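Local coordinates for protein monothiol glutaredoxin-S14, chloroplastic (Arabidopsis thaliana, PDB 3IPZ) that forms a [2Fe-2S]-bridged homodimer as a chloroplast CGFS-type monothiol glutaredoxin, may donate Fe-S clusters to other proteins and may regulate CAX cation transporters, at residues V53-L56 against L61-G64; K66-W71 against Q76-G81. All blocks are in the same frame, centred on the assembly; numbering follows the deposited sequence.

Contact 1: V53-L56 against L61-G64; sequences VNIL and LRQG
Leu61 reaches from helix 59-69 with one methyl, CD2, into the angle between Val53 and Ile55. Val53 CG1 lies 4.1 Å from Leu61 CD2, and the two side chains meet at a slant. Ile55 comes to the same methyl from another direction. Ile55 CG2 is 4.2 Å from Leu61 CD2, and the isoleucine side chain runs at about a right angle to that of Leu61. Leu61 gets there because its CG is anti to the backbone N (chi1 172°), which sends the branch out toward the edge strand 51-54.

Arg62, one residue on, uses only the aliphatic part of its chain here. Arg62 CD passes 3.7 Å from Ile55 O, and Arg62 CG is 4.2 Å from Ile55 CB. The chain then bends at chi3 (80°), and NE forms a salt bridge with Glu59 on the same helix. An Asx turn, Leu56 N to Asn54 OD1 at 2.8 Å, shapes the chain just after the strand, where Ile55 meets Arg62.

This is the packing of a thioredoxin-fold edge strand against the helix that follows it. Ile55 and Arg62 also touch Phe74, and Arg62 is a glutathione-binding residue by similarity. No hydrogen bond links the two segments. The join therefore rests on van der Waals packing of methyls and of the arginine's aliphatic chain, partly over the Ile55 carbonyl oxygen, while the arginine's charged end is directed to Glu59.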
# COMPACT_ATOMS: atom_id res chain seq x y z
N VAL A 53 -6.18 0.45 4.14
CA VAL A 53 -6.61 1.79 4.51
C VAL A 53 -7.34 2.46 3.35
O VAL A 53 -6.79 2.60 2.25
CB VAL A 53 -5.40 2.64 4.92
CG1 VAL A 53 -5.81 4.08 5.16
CG2 VAL A 53 -4.78 2.04 6.15
N ASN A 54 -8.57 2.88 3.59
CA ASN A 54 -9.37 3.55 2.57
C ASN A 54 -9.00 5.04 2.47
O ASN A 54 -9.23 5.81 3.40
CB ASN A 54 -10.85 3.41 2.93
CG ASN A 54 -11.78 3.81 1.80
OD1 ASN A 54 -11.39 4.56 0.89
ND2 ASN A 54 -13.02 3.33 1.85
N ILE A 55 -8.40 5.45 1.35
CA ILE A 55 -8.04 6.86 1.18
C ILE A 55 -9.16 7.69 0.52
O ILE A 55 -8.98 8.86 0.21
CB ILE A 55 -6.72 7.04 0.38
CG1 ILE A 55 -6.66 6.07 -0.82
CG2 ILE A 55 -5.54 6.82 1.30
CD1 ILE A 55 -7.60 6.41 -1.96
N LEU A 56 -10.33 7.07 0.31
CA LEU A 56 -11.47 7.76 -0.30
C LEU A 56 -12.22 8.62 0.72
O LEU A 56 -13.13 9.37 0.36
CB LEU A 56 -12.44 6.76 -0.92
CG LEU A 56 -11.98 6.14 -2.24
CD1 LEU A 56 -13.08 5.25 -2.77
CD2 LEU A 56 -11.65 7.24 -3.25
N LEU A 61 -4.76 12.86 3.95
CA LEU A 61 -3.94 11.66 3.92
C LEU A 61 -3.63 11.26 2.48
O LEU A 61 -2.48 10.95 2.15
CB LEU A 61 -4.66 10.52 4.65
CG LEU A 61 -4.00 9.14 4.53
CD1 LEU A 61 -2.62 9.18 5.15
CD2 LEU A 61 -4.86 8.10 5.21
N ARG A 62 -4.66 11.29 1.63
CA ARG A 62 -4.54 10.95 0.22
C ARG A 62 -3.49 11.80 -0.46
O ARG A 62 -2.55 11.29 -1.07
CB ARG A 62 -5.88 11.15 -0.49
CG ARG A 62 -5.99 10.48 -1.85
CD ARG A 62 -7.33 10.78 -2.51
NE ARG A 62 -7.36 12.10 -3.14
CZ ARG A 62 -6.86 12.38 -4.35
NH1 ARG A 62 -6.30 11.43 -5.08
NH2 ARG A 62 -6.92 13.62 -4.82
N GLN A 63 -3.66 13.12 -0.36
CA GLN A 63 -2.73 14.05 -0.98
C GLN A 63 -1.33 13.95 -0.38
O GLN A 63 -0.33 14.15 -1.07
CB GLN A 63 -3.28 15.47 -0.90
CG GLN A 63 -4.45 15.71 -1.89
CD GLN A 63 -5.08 17.09 -1.77
OE1 GLN A 63 -4.40 18.11 -1.86
NE2 GLN A 63 -6.40 17.13 -1.56
N GLY A 64 -1.24 13.63 0.91
CA GLY A 64 0.05 13.49 1.55
C GLY A 64 0.79 12.24 1.05
O GLY A 64 2.00 12.27 0.81

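Contact 2: K66-W71 against Q76-G81; sequences KEYSNW and QLYIGG
Helix 59-69 ends in a Schellman motif, with Asn70 at positive phi and Trp71 N bonded to Lys66 O at 3.2 Å, and the chain then returns as strand 76-79 of the thioredoxin-fold sheet. Ser69 is the hub between the two. Ser69 OG donates to Gln76 OE1 at 2.6 Å, from 46° above the carbonyl plane. The same OG accepts from Tyr78 OH near the edge of the tyrosine ring. The 2.5 Å between Tyr78 OH and Ser69 OG is unusually short, and its exact value is doubtful.

With CG anti to the carbonyl carbon (chi1 -86°) and the chain extended beyond it, the amide of Gln76 is carried to Ser69 at the helix end. On the way Gln76 CG passes the edge of the Trp71 ring, 3.7 Å from Trp71 CD1. Gln76 NE2 donates to Thr73 O in the connecting loop. Shortened to an alanine, this position would probably cost Thr73 O this donor and leave Ser69 OG, as donor, with the weak bond to Leu65 O.

Tyr68 and Tyr78 cross at a slant, and Tyr78 CE2 lies in the plane of the Tyr68 ring, at its edge. Both side chains also touch Val15 of helix 5-15. Beyond them one water bridges the segments, 2.8 Å from Tyr68 OH and donating to Gly81 O.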
# COMPACT_ATOMS: atom_id res chain seq x y z
N LYS A 66 0.44 10.75 -1.86
CA LYS A 66 0.88 10.94 -3.23
C LYS A 66 2.28 11.56 -3.23
O LYS A 66 3.14 11.21 -4.04
CB LYS A 66 -0.08 11.87 -3.99
CG LYS A 66 -1.41 11.23 -4.36
CD LYS A 66 -2.37 12.24 -5.00
CE LYS A 66 -1.81 12.82 -6.31
NZ LYS A 66 -2.79 13.64 -7.08
N GLU A 67 2.52 12.48 -2.30
CA GLU A 67 3.82 13.13 -2.23
C GLU A 67 4.84 12.26 -1.53
O GLU A 67 5.98 12.17 -1.96
CB GLU A 67 3.71 14.48 -1.51
CG GLU A 67 4.97 15.32 -1.65
CD GLU A 67 4.85 16.67 -0.96
OE1 GLU A 67 3.86 17.38 -1.23
OE2 GLU A 67 5.76 17.01 -0.16
N TYR A 68 4.44 11.63 -0.43
CA TYR A 68 5.32 10.76 0.34
C TYR A 68 5.84 9.58 -0.51
O TYR A 68 7.03 9.27 -0.48
CB TYR A 68 4.56 10.20 1.55
CG TYR A 68 5.41 9.41 2.53
CD1 TYR A 68 6.26 10.05 3.42
CD2 TYR A 68 5.35 8.02 2.56
CE1 TYR A 68 7.02 9.32 4.34
CE2 TYR A 68 6.11 7.28 3.46
CZ TYR A 68 6.95 7.94 4.35
OH TYR A 68 7.69 7.22 5.26
N SER A 69 4.94 8.94 -1.25
CA SER A 69 5.28 7.79 -2.09
C SER A 69 5.80 8.21 -3.46
O SER A 69 6.42 7.42 -4.17
CB SER A 69 4.05 6.91 -2.31
OG SER A 69 3.43 6.58 -1.08
N ASN A 70 5.52 9.46 -3.83
CA ASN A 70 5.88 10.02 -5.13
C ASN A 70 5.24 9.21 -6.25
O ASN A 70 5.86 8.92 -7.27
CB ASN A 70 7.40 10.06 -5.32
CG ASN A 70 7.79 10.85 -6.56
OD1 ASN A 70 7.44 12.03 -6.69
ND2 ASN A 70 8.52 10.22 -7.47
N TRP A 71 3.98 8.86 -6.04
CA TRP A 71 3.18 8.08 -6.97
C TRP A 71 1.79 8.72 -6.89
O TRP A 71 1.18 8.73 -5.84
CB TRP A 71 3.17 6.61 -6.53
CG TRP A 71 2.36 5.73 -7.41
CD1 TRP A 71 1.14 5.18 -7.14
CD2 TRP A 71 2.66 5.39 -8.77
NE1 TRP A 71 0.65 4.53 -8.25
CE2 TRP A 71 1.56 4.65 -9.27
CE3 TRP A 71 3.74 5.66 -9.62
CZ2 TRP A 71 1.52 4.16 -10.58
CZ3 TRP A 71 3.70 5.17 -10.93
CH2 TRP A 71 2.59 4.43 -11.39
N GLN A 76 -1.53 1.86 -3.49
CA GLN A 76 -0.15 2.09 -3.13
C GLN A 76 0.14 1.02 -2.08
O GLN A 76 -0.52 0.97 -1.05
CB GLN A 76 0.04 3.50 -2.54
CG GLN A 76 0.27 4.58 -3.58
CD GLN A 76 0.51 5.95 -2.97
OE1 GLN A 76 1.03 6.07 -1.86
NE2 GLN A 76 0.15 6.99 -3.71
N LEU A 77 1.12 0.17 -2.35
CA LEU A 77 1.47 -0.91 -1.44
C LEU A 77 2.77 -0.68 -0.71
O LEU A 77 3.78 -0.34 -1.31
CB LEU A 77 1.55 -2.24 -2.20
CG LEU A 77 1.88 -3.53 -1.43
CD1 LEU A 77 0.77 -3.84 -0.42
CD2 LEU A 77 2.04 -4.68 -2.42
N TYR A 78 2.73 -0.86 0.61
CA TYR A 78 3.92 -0.72 1.43
C TYR A 78 4.25 -2.08 2.06
O TYR A 78 3.35 -2.83 2.48
CB TYR A 78 3.71 0.32 2.53
CG TYR A 78 3.95 1.75 2.08
CD1 TYR A 78 2.99 2.46 1.36
CD2 TYR A 78 5.17 2.38 2.37
CE1 TYR A 78 3.23 3.78 0.93
CE2 TYR A 78 5.43 3.68 1.95
CZ TYR A 78 4.46 4.38 1.23
OH TYR A 78 4.75 5.66 0.81
N ILE A 79 5.54 -2.41 2.11
CA ILE A 79 6.00 -3.66 2.70
C ILE A 79 7.26 -3.35 3.50
O ILE A 79 8.20 -2.76 2.96
CB ILE A 79 6.36 -4.70 1.62
CG1 ILE A 79 5.13 -5.00 0.76
CG2 ILE A 79 6.83 -5.99 2.27
CD1 ILE A 79 5.43 -5.70 -0.57
N GLY A 80 7.26 -3.74 4.77
CA GLY A 80 8.40 -3.48 5.63
C GLY A 80 8.62 -1.99 5.82
O GLY A 80 9.73 -1.54 6.11
N GLY A 81 7.55 -1.21 5.65
CA GLY A 81 7.64 0.23 5.83
C GLY A 81 8.24 0.99 4.67
O GLY A 81 8.52 2.19 4.79
O HOH W 1 8.84 4.87 4.20

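How the contacts relate
Contacts 1 and 2 follow one another along the chain, with centres about 11 Å apart. They share helix 59-69. Contact 1 sets an early part of it against strand 51-54, and contact 2 sets its end against strand 76-79. Strand 20-24 lies between these two strands in the sheet. The first has no hydrogen bond across it; the second adds a serine-centred pair of hydrogen bonds to its aromatic packing. The glutathione site links them: Arg62 of contact 1 and Lys66 of contact 2 are both assigned to it by inference, with the nearest side-chain atoms about 4 Å apart. Phe74, a further probable glutathione residue, touches both. Contact 2 also includes Ser69 to Trp71, part of the region required for CAX1 activation.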